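Local coordinates for Cys-Gly metallodipeptidase DUG1 (Saccharomyces cerevisiae, PDB 4G1P), which hydrolyses the dipeptide Cys-Gly as a zinc- or manganese-dependent homodimeric M20 peptidase and serves as the catalytic component of the glutathione-degrading complex, at residues 17-29 / 139-151. Numbering follows the deposited sequence.
Sequences PQFFSRLTKAIQI and TGPLLSWINVVDA
Helix-helix packing in the catalytic domain brings Arg22 of helix 16-28 onto Ile146, Asn147 and Asp150 of helix 135-154. The N-to-C directions of the two short segments differ by 136°, nearer antiparallel than parallel, with axes 10.3 Å apart. Arg22 enters as a knob, in a hole formed by Leu143, Ile146, Asn147 and Asp150. Its CG lies anti to the backbone N (chi1 164°), and the chain bends at chi3, which turns the guanidinium along the partner helix. NH1 donates to Asn147 OD1 at 3.0 Å, in the carbonyl plane, with guanidinium and amide nearly coplanar. NH1 and NH2 both grip Asp150 OD2, NH1 at 3.0 Å and NH2 at 3.2 Å. OD2 receives NH2 on its syn lone pair, while NH1 meets it from above the carboxylate plane. Ile146 CG2 covers one guanidinium face. Gln52 OE1 accepts a hydrogen bond from NE, and Asp150 OD1 is held by Ser56 and Lys153. A leucine in place of Arg22 would probably leave Asp150 without its arginine partner and Asn147 OD1 without this donor. The Asn147 amide also stacks on the Phe19 ring, and its CB makes a CH-pi contact 3.5 Å from the ring centroid. Further along, contacts are apolar. Leu143 CD1 meets Ala26 CB at 3.6 Å and Leu23 CD1 at 3.7 Å. Leu23 CD1 also rests on Gly140 CA, and Ile27 CD1 reaches Thr139 CB. The side chain of Thr139, whose hydroxyl bonds Lys45, lies about 10 Å from a bound zinc ion. The contact thus joins N-terminal helix 16-28 to helix 135-154, which carries the metal ligand Asp137 near its start, within the alpha/beta catalytic domain of an M20 metallopeptidase.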
loop_
_atom_site.group_PDB
_atom_site.type_symbol
_atom_site.label_atom_id
_atom_site.label_comp_id
_atom_site.label_asym_id
_atom_site.label_seq_id
_atom_site.Cartn_x
_atom_site.Cartn_y
_atom_site.Cartn_z
ATOM N N PRO A 17 -40.856 2.156 6.203
ATOM C CA PRO A 17 -40.194 2.088 7.511
ATOM C C PRO A 17 -39.582 0.719 7.850
ATOM O O PRO A 17 -38.477 0.694 8.403
ATOM C CB PRO A 17 -41.320 2.436 8.476
ATOM C CG PRO A 17 -42.172 3.358 7.695
ATOM C CD PRO A 17 -42.166 2.826 6.301
ATOM N N GLN A 18 -40.262 -0.383 7.546
ATOM C CA GLN A 18 -39.664 -1.667 7.866
ATOM C C GLN A 18 -38.560 -2.008 6.877
ATOM O O GLN A 18 -37.554 -2.607 7.256
ATOM C CB GLN A 18 -40.657 -2.835 8.065
ATOM C CG GLN A 18 -42.097 -2.647 7.599
ATOM C CD GLN A 18 -42.913 -1.743 8.515
ATOM O OE1 GLN A 18 -43.154 -0.572 8.199
ATOM N NE2 GLN A 18 -43.352 -2.284 9.647
ATOM N N PHE A 19 -38.723 -1.589 5.626
ATOM C CA PHE A 19 -37.692 -1.819 4.624
ATOM C C PHE A 19 -36.400 -1.106 5.026
ATOM O O PHE A 19 -35.314 -1.674 4.911
ATOM C CB PHE A 19 -38.130 -1.351 3.232
ATOM C CG PHE A 19 -39.327 -2.079 2.683
ATOM C CD1 PHE A 19 -39.705 -3.313 3.185
ATOM C CD2 PHE A 19 -40.074 -1.525 1.664
ATOM C CE1 PHE A 19 -40.801 -3.969 2.695
ATOM C CE2 PHE A 19 -41.163 -2.181 1.164
ATOM C CZ PHE A 19 -41.526 -3.411 1.678
ATOM N N PHE A 20 -36.537 0.135 5.488
ATOM C CA PHE A 20 -35.410 0.948 5.913
ATOM C C PHE A 20 -34.741 0.268 7.086
ATOM O O PHE A 20 -33.517 0.162 7.164
ATOM C CB PHE A 20 -35.881 2.330 6.361
ATOM C CG PHE A 20 -36.186 3.279 5.235
ATOM C CD1 PHE A 20 -35.550 3.165 4.011
ATOM C CD2 PHE A 20 -37.109 4.309 5.410
ATOM C CE1 PHE A 20 -35.846 4.065 2.977
ATOM C CE2 PHE A 20 -37.407 5.208 4.383
ATOM C CZ PHE A 20 -36.778 5.089 3.172
ATOM N N SER A 21 -35.567 -0.187 8.011
ATOM C CA SER A 21 -35.061 -0.815 9.203
ATOM C C SER A 21 -34.273 -2.070 8.837
ATOM O O SER A 21 -33.137 -2.274 9.288
ATOM C CB SER A 21 -36.219 -1.148 10.131
ATOM O OG SER A 21 -35.744 -1.798 11.293
ATOM N N ARG A 22 -34.877 -2.907 8.008
ATOM C CA ARG A 22 -34.225 -4.121 7.562
ATOM C C ARG A 22 -32.895 -3.792 6.887
ATOM O O ARG A 22 -31.881 -4.436 7.154
ATOM C CB ARG A 22 -35.140 -4.885 6.619
ATOM C CG ARG A 22 -34.428 -5.943 5.818
ATOM C CD ARG A 22 -35.382 -6.625 4.856
ATOM N NE ARG A 22 -36.252 -7.571 5.545
ATOM C CZ ARG A 22 -37.466 -7.911 5.134
ATOM N NH1 ARG A 22 -37.978 -7.387 4.027
ATOM N NH2 ARG A 22 -38.165 -8.785 5.836
ATOM N N LEU A 23 -32.894 -2.765 6.045
ATOM C CA LEU A 23 -31.705 -2.411 5.290
ATOM C C LEU A 23 -30.619 -1.833 6.210
ATOM O O LEU A 23 -29.435 -1.982 5.955
ATOM C CB LEU A 23 -32.062 -1.441 4.171
ATOM C CG LEU A 23 -30.925 -0.968 3.276
ATOM C CD1 LEU A 23 -30.258 -2.138 2.595
ATOM C CD2 LEU A 23 -31.444 0.019 2.254
ATOM N N THR A 24 -31.024 -1.205 7.304
ATOM C CA THR A 24 -30.051 -0.627 8.219
ATOM C C THR A 24 -29.271 -1.714 8.937
ATOM O O THR A 24 -28.050 -1.614 9.069
ATOM C CB THR A 24 -30.707 0.274 9.275
ATOM O OG1 THR A 24 -31.438 1.323 8.629
ATOM C CG2 THR A 24 -29.654 0.867 10.174
ATOM N N LYS A 25 -29.982 -2.741 9.401
ATOM C CA LYS A 25 -29.356 -3.825 10.149
ATOM C C LYS A 25 -28.339 -4.546 9.291
ATOM O O LYS A 25 -27.219 -4.824 9.734
ATOM C CB LYS A 25 -30.397 -4.822 10.640
ATOM C CG LYS A 25 -31.199 -4.343 11.831
ATOM C CD LYS A 25 -32.476 -5.152 12.010
ATOM C CE LYS A 25 -33.316 -4.591 13.136
ATOM N NZ LYS A 25 -33.098 -3.116 13.223
ATOM N N ALA A 26 -28.746 -4.831 8.058
ATOM C CA ALA A 26 -27.912 -5.507 7.078
ATOM C C ALA A 26 -26.613 -4.747 6.794
ATOM O O ALA A 26 -25.524 -5.312 6.816
ATOM C CB ALA A 26 -28.698 -5.707 5.789
ATOM N N ILE A 27 -26.752 -3.460 6.522
ATOM C CA ILE A 27 -25.627 -2.615 6.184
ATOM C C ILE A 27 -24.666 -2.515 7.374
ATOM O O ILE A 27 -23.470 -2.302 7.198
ATOM C CB ILE A 27 -26.146 -1.225 5.726
ATOM C CG1 ILE A 27 -26.877 -1.356 4.387
ATOM C CG2 ILE A 27 -25.038 -0.201 5.624
ATOM C CD1 ILE A 27 -26.053 -2.020 3.310
ATOM N N GLN A 28 -25.177 -2.708 8.587
ATOM C CA GLN A 28 -24.347 -2.559 9.784
ATOM C C GLN A 28 -23.411 -3.734 10.017
ATOM O O GLN A 28 -22.408 -3.604 10.695
ATOM C CB GLN A 28 -25.202 -2.352 11.024
ATOM C CG GLN A 28 -24.965 -1.028 11.691
ATOM C CD GLN A 28 -26.250 -0.455 12.292
ATOM O OE1 GLN A 28 -26.614 0.716 12.046
ATOM N NE2 GLN A 28 -26.951 -1.284 13.082
ATOM N N ILE A 29 -23.752 -4.893 9.475
ATOM C CA ILE A 29 -22.862 -6.033 9.576
ATOM C C ILE A 29 -21.870 -5.968 8.421
ATOM O O ILE A 29 -22.245 -6.158 7.266
ATOM C CB ILE A 29 -23.640 -7.331 9.500
ATOM C CG1 ILE A 29 -24.848 -7.268 10.429
ATOM C CG2 ILE A 29 -22.740 -8.494 9.823
ATOM C CD1 ILE A 29 -25.810 -8.414 10.237
ATOM N N THR A 139 -26.390 -4.986 -1.384
ATOM C CA THR A 139 -27.329 -5.321 -0.307
ATOM C C THR A 139 -28.732 -4.673 -0.452
ATOM O O THR A 139 -29.749 -5.303 -0.162
ATOM C CB THR A 139 -26.695 -5.034 1.076
ATOM O OG1 THR A 139 -25.490 -5.793 1.195
ATOM C CG2 THR A 139 -27.617 -5.427 2.194
ATOM N N GLY A 140 -28.780 -3.429 -0.913
ATOM C CA GLY A 140 -30.048 -2.811 -1.241
ATOM C C GLY A 140 -30.881 -3.621 -2.232
ATOM O O GLY A 140 -32.018 -4.005 -1.925
ATOM N N PRO A 141 -30.324 -3.887 -3.431
ATOM C CA PRO A 141 -31.080 -4.644 -4.436
ATOM C C PRO A 141 -31.462 -6.036 -3.940
ATOM O O PRO A 141 -32.615 -6.425 -4.100
ATOM C CB PRO A 141 -30.099 -4.743 -5.610
ATOM C CG PRO A 141 -29.182 -3.568 -5.430
ATOM C CD PRO A 141 -29.020 -3.434 -3.953
ATOM N N LEU A 142 -30.515 -6.758 -3.345
ATOM C CA LEU A 142 -30.789 -8.080 -2.799
ATOM C C LEU A 142 -32.016 -8.057 -1.887
ATOM O O LEU A 142 -32.975 -8.795 -2.109
ATOM C CB LEU A 142 -29.578 -8.601 -2.019
ATOM C CG LEU A 142 -29.612 -10.026 -1.470
ATOM C CD1 LEU A 142 -28.195 -10.528 -1.279
ATOM C CD2 LEU A 142 -30.354 -10.100 -0.157
ATOM N N LEU A 143 -31.973 -7.226 -0.847
ATOM C CA LEU A 143 -33.071 -7.179 0.112
ATOM C C LEU A 143 -34.384 -6.739 -0.551
ATOM O O LEU A 143 -35.474 -7.085 -0.088
ATOM C CB LEU A 143 -32.730 -6.265 1.288
ATOM C CG LEU A 143 -31.609 -6.736 2.215
ATOM C CD1 LEU A 143 -31.253 -5.656 3.236
ATOM C CD2 LEU A 143 -32.005 -8.038 2.906
ATOM N N SER A 144 -34.276 -5.989 -1.640
ATOM C CA SER A 144 -35.459 -5.533 -2.353
ATOM C C SER A 144 -36.375 -6.695 -2.729
ATOM O O SER A 144 -37.597 -6.590 -2.598
ATOM C CB SER A 144 -35.068 -4.746 -3.599
ATOM O OG SER A 144 -34.503 -3.501 -3.258
ATOM N N TRP A 145 -35.787 -7.802 -3.175
ATOM C CA TRP A 145 -36.583 -8.991 -3.479
ATOM C C TRP A 145 -37.445 -9.417 -2.298
ATOM O O TRP A 145 -38.610 -9.773 -2.479
ATOM C CB TRP A 145 -35.703 -10.150 -3.920
ATOM C CG TRP A 145 -34.999 -9.879 -5.217
ATOM C CD1 TRP A 145 -33.660 -9.713 -5.404
ATOM C CD2 TRP A 145 -35.608 -9.701 -6.503
ATOM N NE1 TRP A 145 -33.398 -9.461 -6.724
ATOM C CE2 TRP A 145 -34.576 -9.455 -7.422
ATOM C CE3 TRP A 145 -36.927 -9.738 -6.964
ATOM C CZ2 TRP A 145 -34.819 -9.241 -8.780
ATOM C CZ3 TRP A 145 -37.167 -9.534 -8.312
ATOM C CH2 TRP A 145 -36.119 -9.284 -9.203
ATOM N N ILE A 146 -36.896 -9.348 -1.086
ATOM C CA ILE A 146 -37.675 -9.714 0.094
ATOM C C ILE A 146 -38.758 -8.682 0.416
ATOM O O ILE A 146 -39.886 -9.052 0.737
ATOM C CB ILE A 146 -36.791 -9.916 1.316
ATOM C CG1 ILE A 146 -35.613 -10.817 0.955
ATOM C CG2 ILE A 146 -37.613 -10.475 2.481
ATOM C CD1 ILE A 146 -34.563 -10.888 2.021
ATOM N N ASN A 147 -38.408 -7.400 0.330
ATOM C CA ASN A 147 -39.377 -6.321 0.496
ATOM C C ASN A 147 -40.598 -6.557 -0.391
ATOM O O ASN A 147 -41.755 -6.513 0.063
ATOM C CB ASN A 147 -38.728 -4.983 0.147
ATOM C CG ASN A 147 -37.481 -4.700 0.986
ATOM O OD1 ASN A 147 -37.343 -5.212 2.102
ATOM N ND2 ASN A 147 -36.563 -3.883 0.450
ATOM N N VAL A 148 -40.313 -6.844 -1.659
ATOM C CA VAL A 148 -41.342 -7.130 -2.633
ATOM C C VAL A 148 -42.240 -8.302 -2.226
ATOM O O VAL A 148 -43.465 -8.198 -2.305
ATOM C CB VAL A 148 -40.739 -7.366 -4.012
ATOM C CG1 VAL A 148 -41.810 -7.906 -4.977
ATOM C CG2 VAL A 148 -40.135 -6.070 -4.519
ATOM N N VAL A 149 -41.645 -9.409 -1.786
ATOM C CA VAL A 149 -42.468 -10.505 -1.282
ATOM C C VAL A 149 -43.357 -10.007 -0.139
ATOM O O VAL A 149 -44.539 -10.317 -0.082
ATOM C CB VAL A 149 -41.635 -11.709 -0.827
ATOM C CG1 VAL A 149 -42.520 -12.724 -0.155
ATOM C CG2 VAL A 149 -40.935 -12.336 -1.998
ATOM N N ASP A 150 -42.800 -9.186 0.738
ATOM C CA ASP A 150 -43.566 -8.661 1.844
ATOM C C ASP A 150 -44.731 -7.806 1.364
ATOM O O ASP A 150 -45.813 -7.846 1.939
ATOM C CB ASP A 150 -42.677 -7.846 2.780
ATOM C CG ASP A 150 -41.827 -8.715 3.665
ATOM O OD1 ASP A 150 -42.133 -9.923 3.765
ATOM O OD2 ASP A 150 -40.861 -8.193 4.263
ATOM N N ALA A 151 -44.508 -7.028 0.316
ATOM C CA ALA A 151 -45.518 -6.080 -0.112
ATOM C C ALA A 151 -46.717 -6.803 -0.715
ATOM O O ALA A 151 -47.856 -6.436 -0.445
ATOM C CB ALA A 151 -44.936 -5.090 -1.094
#